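Local structure of putidaredoxin reductase (Pseudomonas putida, 1Q1R) at residues E198-E203 with D332-G337; V19-R24 with D68-Q73; R393-P398 with A413-E418. The protein carries electrons, probably from NADH through its bound FAD, to the ferredoxin putidaredoxin, which supplies the cytochrome P450cam monooxygenase. One frame throughout, in Å; residues are numbered along the deposited sequence.

Contact 1: E198-E203 with D332-G337; sequences EHLHRE and DQYEIG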
loop_
_atom_site.group_PDB
_atom_site.type_symbol
_atom_site.label_atom_id
_atom_site.label_comp_id
_atom_site.label_asym_id
_atom_site.label_seq_id
_atom_site.Cartn_x
_atom_site.Cartn_y
_atom_site.Cartn_z
ATOM N N GLU A 198 10.559 -13.381 10.814
ATOM C CA GLU A 198 10.594 -13.454 12.267
ATOM C C GLU A 198 12.024 -13.626 12.776
ATOM O O GLU A 198 12.444 -12.943 13.716
ATOM C CB GLU A 198 9.676 -14.584 12.749
ATOM C CG GLU A 198 8.196 -14.213 12.620
ATOM C CD GLU A 198 7.250 -15.350 12.959
ATOM O OE1 GLU A 198 7.594 -16.172 13.833
ATOM O OE2 GLU A 198 6.154 -15.410 12.363
ATOM N N HIS A 199 12.788 -14.509 12.143
ATOM C CA HIS A 199 14.173 -14.719 12.555
ATOM C C HIS A 199 15.020 -13.492 12.219
ATOM O O HIS A 199 15.898 -13.091 12.982
ATOM C CB HIS A 199 14.751 -15.962 11.867
ATOM C CG HIS A 199 16.198 -16.202 12.167
ATOM N ND1 HIS A 199 17.214 -15.741 11.357
ATOM C CD2 HIS A 199 16.802 -16.825 13.208
ATOM C CE1 HIS A 199 18.379 -16.067 11.886
ATOM N NE2 HIS A 199 18.158 -16.724 13.009
ATOM N N LEU A 200 14.747 -12.894 11.068
ATOM C CA LEU A 200 15.480 -11.716 10.631
ATOM C C LEU A 200 15.374 -10.603 11.685
ATOM O O LEU A 200 16.385 -10.069 12.149
ATOM C CB LEU A 200 14.907 -11.263 9.285
ATOM C CG LEU A 200 15.576 -10.226 8.375
ATOM C CD1 LEU A 200 14.776 -8.955 8.433
ATOM C CD2 LEU A 200 17.030 -10.008 8.749
ATOM N N HIS A 201 14.145 -10.283 12.074
ATOM C CA HIS A 201 13.887 -9.243 13.060
ATOM C C HIS A 201 14.356 -9.588 14.475
ATOM O O HIS A 201 14.984 -8.763 15.139
ATOM C CB HIS A 201 12.397 -8.906 13.060
ATOM C CG HIS A 201 11.972 -8.078 11.886
ATOM N ND1 HIS A 201 12.008 -6.700 11.896
ATOM C CD2 HIS A 201 11.531 -8.434 10.657
ATOM C CE1 HIS A 201 11.606 -6.243 10.724
ATOM N NE2 HIS A 201 11.312 -7.275 9.953
ATOM N N ARG A 202 14.055 -10.799 14.937
ATOM C CA ARG A 202 14.481 -11.213 16.270
ATOM C C ARG A 202 15.997 -11.137 16.350
ATOM O O ARG A 202 16.557 -10.718 17.360
ATOM C CB ARG A 202 13.994 -12.638 16.577
ATOM C CG ARG A 202 12.513 -12.706 16.941
ATOM C CD ARG A 202 12.006 -14.139 17.092
ATOM N NE ARG A 202 10.590 -14.164 17.457
ATOM C CZ ARG A 202 9.720 -15.082 17.047
ATOM N NH1 ARG A 202 10.110 -16.068 16.248
ATOM N NH2 ARG A 202 8.449 -15.003 17.424
ATOM N N GLU A 203 16.660 -11.532 15.271
ATOM C CA GLU A 203 18.116 -11.495 15.213
ATOM C C GLU A 203 18.590 -10.051 15.383
ATOM O O GLU A 203 19.618 -9.789 16.007
ATOM C CB GLU A 203 18.597 -12.027 13.863
ATOM C CG GLU A 203 20.096 -12.241 13.770
ATOM C CD GLU A 203 20.499 -13.662 14.129
ATOM O OE1 GLU A 203 20.194 -14.112 15.259
ATOM O OE2 GLU A 203 21.121 -14.327 13.273
ATOM N N ASP A 332 11.239 -2.383 2.253
ATOM C CA ASP A 332 12.636 -2.181 2.610
ATOM C C ASP A 332 12.761 -2.395 4.104
ATOM O O ASP A 332 12.183 -1.649 4.893
ATOM C CB ASP A 332 13.094 -0.758 2.276
ATOM C CG ASP A 332 13.199 -0.505 0.786
ATOM O OD1 ASP A 332 13.473 0.657 0.404
ATOM O OD2 ASP A 332 13.018 -1.462 -0.004
ATOM N N GLN A 333 13.511 -3.420 4.485
ATOM C CA GLN A 333 13.731 -3.738 5.888
ATOM C C GLN A 333 15.209 -4.083 6.048
ATOM O O GLN A 333 15.723 -4.958 5.352
ATOM C CB GLN A 333 12.860 -4.927 6.299
ATOM C CG GLN A 333 11.358 -4.665 6.200
ATOM C CD GLN A 333 10.541 -5.927 6.406
ATOM O OE1 GLN A 333 10.844 -6.740 7.281
ATOM N NE2 GLN A 333 9.490 -6.089 5.612
ATOM N N TYR A 334 15.887 -3.386 6.955
ATOM C CA TYR A 334 17.307 -3.613 7.195
ATOM C C TYR A 334 18.095 -3.650 5.886
ATOM O O TYR A 334 18.895 -4.556 5.658
ATOM C CB TYR A 334 17.519 -4.925 7.959
ATOM C CG TYR A 334 16.685 -5.048 9.213
ATOM C CD1 TYR A 334 15.653 -5.982 9.297
ATOM C CD2 TYR A 334 16.922 -4.226 10.313
ATOM C CE1 TYR A 334 14.873 -6.095 10.452
ATOM C CE2 TYR A 334 16.147 -4.328 11.469
ATOM C CZ TYR A 334 15.128 -5.263 11.531
ATOM O OH TYR A 334 14.374 -5.372 12.677
ATOM N N GLU A 335 17.857 -2.666 5.027
ATOM C CA GLU A 335 18.553 -2.559 3.744
ATOM C C GLU A 335 18.403 -3.779 2.836
ATOM O O GLU A 335 19.187 -3.960 1.905
ATOM C CB GLU A 335 20.046 -2.285 3.968
ATOM C CG GLU A 335 20.354 -0.944 4.625
ATOM C CD GLU A 335 21.834 -0.767 4.921
ATOM O OE1 GLU A 335 22.644 -0.767 3.968
ATOM O OE2 GLU A 335 22.193 -0.634 6.111
ATOM N N ILE A 336 17.406 -4.613 3.109
ATOM C CA ILE A 336 17.162 -5.799 2.295
ATOM C C ILE A 336 16.167 -5.458 1.187
ATOM O O ILE A 336 15.120 -4.866 1.443
ATOM C CB ILE A 336 16.587 -6.948 3.145
ATOM C CG1 ILE A 336 17.638 -7.421 4.148
ATOM C CG2 ILE A 336 16.138 -8.091 2.247
ATOM C CD1 ILE A 336 17.141 -8.505 5.082
ATOM N N GLY A 337 16.505 -5.824 -0.045
ATOM C CA GLY A 337 15.624 -5.545 -1.164
ATOM C C GLY A 337 14.526 -6.581 -1.294
ATOM O O GLY A 337 14.730 -7.656 -1.860
#
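The imidazole of His201 meets two residues of the 332-337 turn in two different ways. Its NE2 donates to Gln333 OE1 at 2.8 Å, a fairly straight bond (161° at the hydrogen) with the acceptor close to the ring plane. Gln333 is extended beyond CG, its amide turned partly from the imidazole. Tyr334 instead brings its edge over a face of the same ring: CE1 stands 3.2 Å above the imidazole plane, nearer the rim than the centre. This is an offset edge-to-face pair, with planes at 60°. Tyr334 OH also lies 2.8 Å from His201 ND1, but the N-H is bent far from it (118°), so the bond is weak. With CG beside the backbone N, the His201 ring is carried over to both partners.

Leu200 CD1 lies along the same CD1-CE1 edge of the phenol, 3.2 Å from Tyr334 CD1, a tight approach. Its second branch, CD2, meets Ile336 CD1 tip to tip at 4.0 Å. Gln333 to Ile336 form a type I' beta turn, closed by Ile336 N to Gln333 O. The turn joins strands 328-333 and 336-342 of the antiparallel sheet and packs against helix 191-204, while Leu162 and Ala166 of helix 159-170 touch its side chains.

Contact 2: V19-R24 with D68-Q73; sequences VAFGLR and DAYAAQ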
loop_
_atom_site.group_PDB
_atom_site.type_symbol
_atom_site.label_atom_id
_atom_site.label_comp_id
_atom_site.label_asym_id
_atom_site.label_seq_id
_atom_site.Cartn_x
_atom_site.Cartn_y
_atom_site.Cartn_z
ATOM N N VAL A 19 -3.217 10.901 -11.648
ATOM C CA VAL A 19 -4.295 11.028 -12.624
ATOM C C VAL A 19 -4.237 12.448 -13.184
ATOM O O VAL A 19 -4.261 12.659 -14.399
ATOM C CB VAL A 19 -5.680 10.788 -11.974
ATOM C CG1 VAL A 19 -6.793 11.269 -12.905
ATOM C CG2 VAL A 19 -5.863 9.310 -11.673
ATOM N N ALA A 20 -4.135 13.420 -12.283
ATOM C CA ALA A 20 -4.076 14.826 -12.664
ATOM C C ALA A 20 -2.960 15.124 -13.667
ATOM O O ALA A 20 -3.220 15.641 -14.759
ATOM C CB ALA A 20 -3.906 15.696 -11.414
ATOM N N PHE A 21 -1.721 14.806 -13.304
ATOM C CA PHE A 21 -0.596 15.062 -14.194
ATOM C C PHE A 21 -0.586 14.148 -15.413
ATOM O O PHE A 21 -0.129 14.547 -16.483
ATOM C CB PHE A 21 0.732 14.956 -13.439
ATOM C CG PHE A 21 1.005 16.127 -12.538
ATOM C CD1 PHE A 21 0.511 16.154 -11.239
ATOM C CD2 PHE A 21 1.707 17.230 -13.008
ATOM C CE1 PHE A 21 0.712 17.262 -10.424
ATOM C CE2 PHE A 21 1.912 18.344 -12.202
ATOM C CZ PHE A 21 1.413 18.361 -10.908
ATOM N N GLY A 22 -1.087 12.928 -15.253
ATOM C CA GLY A 22 -1.129 12.006 -16.372
ATOM C C GLY A 22 -2.076 12.561 -17.417
ATOM O O GLY A 22 -1.798 12.535 -18.618
ATOM N N LEU A 23 -3.202 13.076 -16.940
ATOM C CA LEU A 23 -4.226 13.665 -17.787
ATOM C C LEU A 23 -3.629 14.781 -18.640
ATOM O O LEU A 23 -3.758 14.781 -19.862
ATOM C CB LEU A 23 -5.341 14.223 -16.904
ATOM C CG LEU A 23 -6.792 13.825 -17.167
ATOM C CD1 LEU A 23 -6.889 12.384 -17.620
ATOM C CD2 LEU A 23 -7.588 14.043 -15.889
ATOM N N ARG A 24 -2.962 15.727 -17.987
ATOM C CA ARG A 24 -2.356 16.852 -18.687
ATOM C C ARG A 24 -1.178 16.422 -19.558
ATOM O O ARG A 24 -0.739 17.167 -20.435
ATOM C CB ARG A 24 -1.888 17.908 -17.681
ATOM C CG ARG A 24 -1.566 19.244 -18.315
ATOM C CD ARG A 24 -2.828 19.899 -18.857
ATOM N NE ARG A 24 -3.611 20.537 -17.803
ATOM C CZ ARG A 24 -4.866 20.949 -17.949
ATOM N NH1 ARG A 24 -5.493 20.784 -19.105
ATOM N NH2 ARG A 24 -5.490 21.547 -16.944
ATOM N N ASP A 68 5.429 24.376 -7.914
ATOM C CA ASP A 68 5.276 25.130 -9.156
ATOM C C ASP A 68 4.668 24.279 -10.263
ATOM O O ASP A 68 3.961 24.791 -11.131
ATOM C CB ASP A 68 6.625 25.680 -9.634
ATOM C CG ASP A 68 7.195 26.737 -8.702
ATOM O OD1 ASP A 68 6.433 27.625 -8.265
ATOM O OD2 ASP A 68 8.413 26.685 -8.417
ATOM N N ALA A 69 4.948 22.979 -10.232
ATOM C CA ALA A 69 4.440 22.058 -11.242
ATOM C C ALA A 69 2.930 22.154 -11.413
ATOM O O ALA A 69 2.425 22.092 -12.533
ATOM C CB ALA A 69 4.834 20.627 -10.893
ATOM N N TYR A 70 2.203 22.302 -10.313
ATOM C CA TYR A 70 0.752 22.400 -10.405
ATOM C C TYR A 70 0.356 23.629 -11.211
ATOM O O TYR A 70 -0.483 23.547 -12.103
ATOM C CB TYR A 70 0.115 22.464 -9.013
ATOM C CG TYR A 70 0.311 21.204 -8.199
ATOM C CD1 TYR A 70 1.514 20.961 -7.539
ATOM C CD2 TYR A 70 -0.691 20.238 -8.122
ATOM C CE1 TYR A 70 1.716 19.786 -6.822
ATOM C CE2 TYR A 70 -0.501 19.058 -7.409
ATOM C CZ TYR A 70 0.706 18.840 -6.762
ATOM O OH TYR A 70 0.918 17.675 -6.075
ATOM N N ALA A 71 0.970 24.764 -10.897
ATOM C CA ALA A 71 0.678 26.006 -11.601
ATOM C C ALA A 71 1.028 25.882 -13.082
ATOM O O ALA A 71 0.220 26.216 -13.952
ATOM C CB ALA A 71 1.459 27.161 -10.969
ATOM N N ALA A 72 2.235 25.395 -13.355
ATOM C CA ALA A 72 2.718 25.228 -14.722
ATOM C C ALA A 72 1.830 24.321 -15.571
ATOM O O ALA A 72 1.523 24.645 -16.713
ATOM C CB ALA A 72 4.146 24.687 -14.704
ATOM N N GLN A 73 1.427 23.181 -15.018
ATOM C CA GLN A 73 0.576 22.246 -15.746
ATOM C C GLN A 73 -0.892 22.633 -15.630
ATOM O O GLN A 73 -1.780 21.903 -16.074
ATOM C CB GLN A 73 0.781 20.822 -15.225
ATOM C CG GLN A 73 2.139 20.238 -15.573
ATOM C CD GLN A 73 2.399 20.248 -17.066
ATOM O OE1 GLN A 73 1.637 19.671 -17.846
ATOM N NE2 GLN A 73 3.476 20.909 -17.473
HETATM O O HOH W 1 1.872 16.541 -16.841
#
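Phe21 has the most surface buried here, with Gln73 and Arg24 next. The Phe21 ring points its edge at the face of Tyr70, planes at 78° and CZ 3.9 Å above the centre of the phenol, a T-shaped pair. Along the same edge, Phe21 CE2 lies 3.9 Å from Ala69 CB, and Gln73 CG comes obliquely to the ring. Arg65 adds a cation-pi contact to Phe21.

Gln73, the first residue to leave helical geometry after helix 67-72, offers its carbonyl to Arg24: NE to O is 2.9 Å, the donor nearly in line with the C=O (164°) but the acceptor 27° out of the guanidinium plane. Bends at chi2 and chi3 fold the Arg24 chain back to that carbonyl. NH2 continues to Asn74 O, while NH1 binds the carbonyls of Gly30 and Trp28. A leucine in place of Arg24 would probably leave the carbonyls of Gln73, Asn74, Gly30 and Trp28 without these donors. A water donates to Phe21 O at 2.8 Å and, at 3.3 Å, to Gln73 OE1.

Helix 14-25 follows strand 6-10 and a glycine-rich turn of the GxGxxG kind; this strand-turn-helix is consistent with the FAD-binding Rossmann domain of the glutathione reductase fold.

Contact 3: R393-P398 with A413-E418; sequences RLPVEP and AAAKAE
Leu394 sets its CG beside the backbone N (chi1 -62°), which places both methyls against Lys416. Pro395, at phi -76° and psi 58°, is the centre of an inverse gamma turn, and this turn brings its ring and carbonyl to Ala415. The motif is a Schellman motif followed by that gamma turn: Arg393, with positive phi, is the C-prime residue ending helix 380-391, Val396 N makes a weak bond to Leu394 O, and the chain then runs past helix 408-421.

Ala415 is the centre of the contact. Its CB points at the 393-398 segment and sits 3.6 Å from Pro395 O, 3.8 Å from Pro395 CG and 4.2 Å from Val396 CG1, touching the turn by van der Waals contact. The small methyl allows the backbones to come close, with the CA atoms of Val396 and Ala415 5.1 Å apart. The CB of Val396 points away from the 413-418 segment, and its side chain packs on Ile389 and on Ile411, an earlier residue of helix 408-421.

Lys416 crosses Leu394 obliquely and bends at chi3, with NZ in a weak hydrogen bond to Gln388 of helix 380-391. Glu397 takes the N-cap position before helix 398-401, its OE2 bonded to Asn399 N. The proline ring reaches helix 408-421 at a second place, where Pro395 CG lies 4.0 Å from Glu418 OE1.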
loop_
_atom_site.group_PDB
_atom_site.type_symbol
_atom_site.label_atom_id
_atom_site.label_comp_id
_atom_site.label_asym_id
_atom_site.label_seq_id
_atom_site.Cartn_x
_atom_site.Cartn_y
_atom_site.Cartn_z
ATOM N N ARG A 393 1.875 -15.709 -18.304
ATOM C CA ARG A 393 1.445 -17.073 -18.023
ATOM C C ARG A 393 2.382 -18.100 -18.658
ATOM O O ARG A 393 1.930 -19.050 -19.295
ATOM C CB ARG A 393 0.029 -17.285 -18.560
ATOM C CG ARG A 393 -1.069 -17.177 -17.524
ATOM C CD ARG A 393 -0.995 -18.333 -16.537
ATOM N NE ARG A 393 -2.224 -18.466 -15.760
ATOM C CZ ARG A 393 -3.418 -18.714 -16.293
ATOM N NH1 ARG A 393 -3.543 -18.858 -17.607
ATOM N NH2 ARG A 393 -4.486 -18.820 -15.514
ATOM N N LEU A 394 3.686 -17.910 -18.489
ATOM C CA LEU A 394 4.656 -18.831 -19.067
ATOM C C LEU A 394 4.681 -20.181 -18.356
ATOM O O LEU A 394 4.747 -20.250 -17.128
ATOM C CB LEU A 394 6.055 -18.216 -19.044
ATOM C CG LEU A 394 6.264 -16.924 -19.835
ATOM C CD1 LEU A 394 7.732 -16.553 -19.803
ATOM C CD2 LEU A 394 5.800 -17.108 -21.267
ATOM N N PRO A 395 4.637 -21.276 -19.132
ATOM C CA PRO A 395 4.655 -22.645 -18.601
ATOM C C PRO A 395 6.032 -23.109 -18.127
ATOM O O PRO A 395 6.557 -24.119 -18.605
ATOM C CB PRO A 395 4.144 -23.465 -19.780
ATOM C CG PRO A 395 4.723 -22.736 -20.950
ATOM C CD PRO A 395 4.468 -21.283 -20.597
ATOM N N VAL A 396 6.621 -22.377 -17.188
ATOM C CA VAL A 396 7.932 -22.746 -16.671
ATOM C C VAL A 396 7.872 -24.084 -15.935
ATOM O O VAL A 396 6.897 -24.373 -15.240
ATOM C CB VAL A 396 8.476 -21.681 -15.701
ATOM C CG1 VAL A 396 8.773 -20.398 -16.453
ATOM C CG2 VAL A 396 7.469 -21.432 -14.583
ATOM N N GLU A 397 8.918 -24.890 -16.088
ATOM C CA GLU A 397 8.988 -26.196 -15.440
ATOM C C GLU A 397 9.158 -26.071 -13.930
ATOM O O GLU A 397 10.206 -25.651 -13.448
ATOM C CB GLU A 397 10.153 -27.012 -16.009
ATOM C CG GLU A 397 10.355 -28.352 -15.307
ATOM C CD GLU A 397 9.078 -29.176 -15.262
ATOM O OE1 GLU A 397 8.498 -29.431 -16.340
ATOM O OE2 GLU A 397 8.653 -29.565 -14.151
ATOM N N PRO A 398 8.132 -26.453 -13.162
ATOM C CA PRO A 398 8.205 -26.366 -11.701
ATOM C C PRO A 398 9.430 -27.056 -11.104
ATOM O O PRO A 398 10.085 -26.517 -10.209
ATOM C CB PRO A 398 6.902 -27.024 -11.252
ATOM C CG PRO A 398 5.967 -26.706 -12.374
ATOM C CD PRO A 398 6.820 -26.969 -13.590
ATOM N N ALA A 413 13.119 -19.360 -21.347
ATOM C CA ALA A 413 13.328 -19.581 -22.772
ATOM C C ALA A 413 12.654 -20.874 -23.202
ATOM O O ALA A 413 11.950 -20.919 -24.214
ATOM C CB ALA A 413 14.820 -19.639 -23.080
ATOM N N ALA A 414 12.859 -21.927 -22.421
ATOM C CA ALA A 414 12.273 -23.223 -22.730
ATOM C C ALA A 414 10.747 -23.156 -22.750
ATOM O O ALA A 414 10.108 -23.708 -23.645
ATOM C CB ALA A 414 12.742 -24.258 -21.717
ATOM N N ALA A 415 10.168 -22.485 -21.759
ATOM C CA ALA A 415 8.716 -22.353 -21.671
ATOM C C ALA A 415 8.161 -21.643 -22.904
ATOM O O ALA A 415 7.152 -22.056 -23.471
ATOM C CB ALA A 415 8.335 -21.590 -20.405
ATOM N N LYS A 416 8.828 -20.574 -23.321
ATOM C CA LYS A 416 8.399 -19.815 -24.490
ATOM C C LYS A 416 8.544 -20.639 -25.771
ATOM O O LYS A 416 7.675 -20.604 -26.640
ATOM C CB LYS A 416 9.214 -18.522 -24.590
ATOM C CG LYS A 416 9.001 -17.595 -23.399
ATOM C CD LYS A 416 10.099 -16.551 -23.254
ATOM C CE LYS A 416 10.077 -15.527 -24.373
ATOM N NZ LYS A 416 11.071 -14.438 -24.118
ATOM N N ALA A 417 9.637 -21.392 -25.872
ATOM C CA ALA A 417 9.903 -22.220 -27.046
ATOM C C ALA A 417 8.883 -23.341 -27.194
ATOM O O ALA A 417 8.586 -23.788 -28.308
ATOM C CB ALA A 417 11.303 -22.810 -26.960
ATOM N N GLU A 418 8.355 -23.794 -26.065
ATOM C CA GLU A 418 7.375 -24.867 -26.055
ATOM C C GLU A 418 6.059 -24.412 -26.675
ATOM O O GLU A 418 5.390 -25.179 -27.371
ATOM C CB GLU A 418 7.142 -25.330 -24.621
ATOM C CG GLU A 418 6.336 -26.599 -24.506
ATOM C CD GLU A 418 6.303 -27.117 -23.086
ATOM O OE1 GLU A 418 5.702 -26.445 -22.222
ATOM O OE2 GLU A 418 6.891 -28.191 -22.837
#

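Overall arrangement
Along the chain the contacts come in the order 2, 1, 3. Contacts 1 and 2 lie on opposite sides of the chain's centre, their centres about 38 Å apart; contact 3 is centred about 33 Å from contact 1 and 42 Å from contact 2. Contact 2 packs helices beside the parallel sheet that holds strands 6-10, 31-35 and 75-78. Contact 1 joins helix 191-204, near the second parallel sheet, to the antiparallel C-terminal sheet, while contact 3 lays the loop between helices 380-391 and 398-401 against helix 408-421, after that sheet in the chain. Contact 1 thus ties two parts of the glutathione reductase fold together, whereas contacts 2 and 3 are each local to one.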